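Glutathione peroxidase-like protein (Trypanosoma brucei, PDB 2VUP) probably reduces hydroperoxides as a member of the glutathione peroxidase family, drawing its electrons from the dithiol protein tryparedoxin. Local coordinates at residues Asp35-Pro40 with Glu102-Val107. Numbering follows the deposited sequence.
Sequences DADHKP and EIKEFV
A36 and D37, at the middle of a type I beta turn running from D35 to H38, meet the side chain of K104 on helix 100-111. D35 makes no contact with 102-107 but shapes the turn: its OD1 accepts a bond from the backbone N of K39 (3.1 Å), which comes from above the carboxylate plane, and a weak one from the N of D37. A36 points its methyl at the helix, and CB lies 3.4 Å from CD of K104, a tight carbon-carbon contact, with CG of K104 a little farther off, at 3.9 Å. One residue on, D37 has CG beside its own backbone N (chi1 -76°), which brings the carboxylate nearer the helix. K104 bends at chi3 (77°) and chi4, where its chain lies against the methyl of A36, and the side chains of D37 and K104 cross at about a right angle. OD1 of D37 sits 3.8 Å from NZ of K104, a long salt bridge, and CE is as near, at 3.7 Å. H38 adds a weak hydrogen bond to E100, on the same helix. K39 turns back to D35, its NZ meeting the syn lone pair of OD2 at 2.6 Å in a salt bridge. The contact joins two parts of the thioredoxin-like fold, the loop ahead of strand 51-56 and helix 100-111. Without a hydrogen bond between the segments, it relies on methyl-to-lysine packing and a loose charge pair.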
ATOM      1  N   ASP A  35      12.796   1.236  -2.714  1.00 19.72           N
ATOM      2  CA  ASP A  35      12.214   0.062  -3.342  1.00 19.29           C
ATOM      3  C   ASP A  35      12.880  -1.206  -2.810  1.00 19.11           C
ATOM      4  O   ASP A  35      13.836  -1.134  -2.029  1.00 17.90           O
ATOM      5  CB  ASP A  35      12.274   0.157  -4.873  1.00 19.51           C
ATOM      6  CG  ASP A  35      13.686   0.073  -5.429  1.00 19.69           C
ATOM      7  OD1 ASP A  35      14.633  -0.259  -4.681  1.00 18.52           O
ATOM      8  OD2 ASP A  35      13.844   0.329  -6.644  1.00 20.42           O
ATOM      9  N   ALA A  36      12.368  -2.359  -3.231  1.00 19.38           N
ATOM     10  CA  ALA A  36      12.858  -3.650  -2.746  1.00 20.19           C
ATOM     11  C   ALA A  36      14.332  -3.900  -3.085  1.00 20.65           C
ATOM     12  O   ALA A  36      14.973  -4.759  -2.484  1.00 20.88           O
ATOM     13  CB  ALA A  36      11.977  -4.787  -3.271  1.00 20.28           C
ATOM     14  N   ASP A  37      14.862  -3.134  -4.037  1.00 21.20           N
ATOM     15  CA  ASP A  37      16.280  -3.178  -4.402  1.00 21.68           C
ATOM     16  C   ASP A  37      17.141  -2.200  -3.605  1.00 21.43           C
ATOM     17  O   ASP A  37      18.336  -2.056  -3.881  1.00 21.64           O
ATOM     18  CB  ASP A  37      16.448  -2.906  -5.903  1.00 22.28           C
ATOM     19  CG  ASP A  37      16.066  -4.099  -6.755  1.00 23.83           C
ATOM     20  OD1 ASP A  37      16.420  -5.239  -6.387  1.00 27.10           O
ATOM     21  OD2 ASP A  37      15.405  -3.898  -7.790  1.00 26.90           O
ATOM     22  N   HIS A  38      16.533  -1.545  -2.619  1.00 21.09           N
ATOM     23  CA  HIS A  38      17.212  -0.594  -1.716  1.00 20.86           C
ATOM     24  C   HIS A  38      17.814   0.637  -2.412  1.00 21.14           C
ATOM     25  O   HIS A  38      18.761   1.242  -1.918  1.00 21.12           O
ATOM     26  CB  HIS A  38      18.229  -1.303  -0.801  1.00 20.68           C
ATOM     27  CG  HIS A  38      17.619  -2.381   0.036  1.00 19.31           C
ATOM     28  ND1 HIS A  38      17.891  -3.718  -0.154  1.00 18.45           N
ATOM     29  CD2 HIS A  38      16.704  -2.321   1.032  1.00 18.76           C
ATOM     30  CE1 HIS A  38      17.188  -4.436   0.702  1.00 16.81           C
ATOM     31  NE2 HIS A  38      16.456  -3.613   1.430  1.00 18.56           N
ATOM     32  N   LYS A  39      17.260   0.990  -3.567  1.00 21.23           N
ATOM     33  CA  LYS A  39      17.500   2.303  -4.165  1.00 21.69           C
ATOM     34  C   LYS A  39      16.264   3.186  -3.970  1.00 21.80           C
ATOM     35  O   LYS A  39      15.152   2.664  -3.813  1.00 21.51           O
ATOM     36  CB  LYS A  39      17.873   2.193  -5.654  1.00 21.55           C
ATOM     37  CG  LYS A  39      16.942   1.333  -6.491  1.00 22.40           C
ATOM     38  CD  LYS A  39      17.326   1.350  -7.969  1.00 21.70           C
ATOM     39  CE  LYS A  39      16.752   0.143  -8.694  1.00 23.61           C
ATOM     40  NZ  LYS A  39      15.273   0.140  -8.822  1.00 23.00           N
ATOM     41  N   PRO A  40      16.455   4.521  -3.957  1.00 22.23           N
ATOM     42  CA  PRO A  40      15.334   5.458  -3.857  1.00 22.62           C
ATOM     43  C   PRO A  40      14.330   5.229  -4.977  1.00 23.02           C
ATOM     44  O   PRO A  40      14.720   5.074  -6.142  1.00 23.25           O
ATOM     45  CB  PRO A  40      16.009   6.823  -3.997  1.00 22.68           C
ATOM     46  CG  PRO A  40      17.406   6.595  -3.489  1.00 22.40           C
ATOM     47  CD  PRO A  40      17.748   5.228  -4.004  1.00 22.21           C
ATOM     48  N   GLU A 102      13.599 -12.438  -1.734  1.00 33.61           N
ATOM     49  CA  GLU A 102      12.713 -13.586  -1.510  1.00 34.48           C
ATOM     50  C   GLU A 102      11.250 -13.179  -1.665  1.00 34.91           C
ATOM     51  O   GLU A 102      10.452 -13.906  -2.276  1.00 34.63           O
ATOM     52  CB  GLU A 102      12.956 -14.198  -0.132  1.00 34.71           C
ATOM     53  CG  GLU A 102      14.191 -15.077  -0.068  1.00 35.98           C
ATOM     54  CD  GLU A 102      14.760 -15.236   1.334  1.00 37.39           C
ATOM     55  OE1 GLU A 102      14.366 -14.480   2.252  1.00 37.93           O
ATOM     56  OE2 GLU A 102      15.627 -16.119   1.510  1.00 38.19           O
ATOM     57  N   ILE A 103      10.912 -12.004  -1.125  1.00 35.21           N
ATOM     58  CA  ILE A 103       9.568 -11.445  -1.250  1.00 35.51           C
ATOM     59  C   ILE A 103       9.241 -11.161  -2.725  1.00 36.17           C
ATOM     60  O   ILE A 103       8.186 -11.562  -3.219  1.00 36.01           O
ATOM     61  CB  ILE A 103       9.386 -10.168  -0.376  1.00 35.26           C
ATOM     62  CG1 ILE A 103       9.483 -10.511   1.114  1.00 34.67           C
ATOM     63  CG2 ILE A 103       8.049  -9.494  -0.668  1.00 35.08           C
ATOM     64  CD1 ILE A 103       9.980  -9.364   1.984  1.00 34.07           C
ATOM     65  N   LYS A 104      10.155 -10.482  -3.419  1.00 37.15           N
ATOM     66  CA  LYS A 104      10.009 -10.209  -4.853  1.00 38.32           C
ATOM     67  C   LYS A 104       9.689 -11.472  -5.652  1.00 38.88           C
ATOM     68  O   LYS A 104       8.791 -11.466  -6.494  1.00 38.91           O
ATOM     69  CB  LYS A 104      11.271  -9.541  -5.414  1.00 38.45           C
ATOM     70  CG  LYS A 104      11.285  -8.026  -5.285  1.00 39.06           C
ATOM     71  CD  LYS A 104      12.705  -7.458  -5.238  1.00 40.34           C
ATOM     72  CE  LYS A 104      13.392  -7.404  -6.600  1.00 41.65           C
ATOM     73  NZ  LYS A 104      14.409  -8.492  -6.760  1.00 42.41           N
ATOM     74  N   GLU A 105      10.413 -12.552  -5.370  1.00 39.74           N
ATOM     75  CA  GLU A 105      10.233 -13.805  -6.099  1.00 40.84           C
ATOM     76  C   GLU A 105       8.891 -14.472  -5.792  1.00 41.02           C
ATOM     77  O   GLU A 105       8.139 -14.807  -6.709  1.00 41.21           O
ATOM     78  CB  GLU A 105      11.403 -14.765  -5.842  1.00 41.03           C
ATOM     79  CG  GLU A 105      11.573 -15.836  -6.926  1.00 42.78           C
ATOM     80  CD  GLU A 105      11.773 -15.242  -8.321  1.00 44.71           C
ATOM     81  OE1 GLU A 105      12.854 -14.666  -8.586  1.00 45.58           O
ATOM     82  OE2 GLU A 105      10.845 -15.352  -9.150  1.00 45.34           O
ATOM     83  N   PHE A 106       8.595 -14.649  -4.505  1.00 41.40           N
ATOM     84  CA  PHE A 106       7.327 -15.229  -4.047  1.00 41.76           C
ATOM     85  C   PHE A 106       6.118 -14.537  -4.686  1.00 42.14           C
ATOM     86  O   PHE A 106       5.219 -15.189  -5.225  1.00 42.02           O
ATOM     87  CB  PHE A 106       7.258 -15.158  -2.515  1.00 41.64           C
ATOM     88  CG  PHE A 106       5.900 -15.463  -1.938  1.00 41.59           C
ATOM     89  CD1 PHE A 106       5.514 -16.778  -1.690  1.00 42.03           C
ATOM     90  CD2 PHE A 106       5.016 -14.433  -1.618  1.00 41.73           C
ATOM     91  CE1 PHE A 106       4.257 -17.065  -1.145  1.00 41.99           C
ATOM     92  CE2 PHE A 106       3.757 -14.706  -1.077  1.00 41.20           C
ATOM     93  CZ  PHE A 106       3.377 -16.024  -0.842  1.00 41.60           C
ATOM     94  N   VAL A 107       6.130 -13.209  -4.626  1.00 42.63           N
ATOM     95  CA  VAL A 107       5.029 -12.363  -5.077  1.00 43.13           C
ATOM     96  C   VAL A 107       4.758 -12.489  -6.584  1.00 43.64           C
ATOM     97  O   VAL A 107       3.602 -12.512  -7.021  1.00 43.46           O
ATOM     98  CB  VAL A 107       5.295 -10.892  -4.649  1.00 43.13           C
ATOM     99  CG1 VAL A 107       4.431  -9.902  -5.408  1.00 42.82           C
ATOM    100  CG2 VAL A 107       5.092 -10.750  -3.145  1.00 43.19           C
TER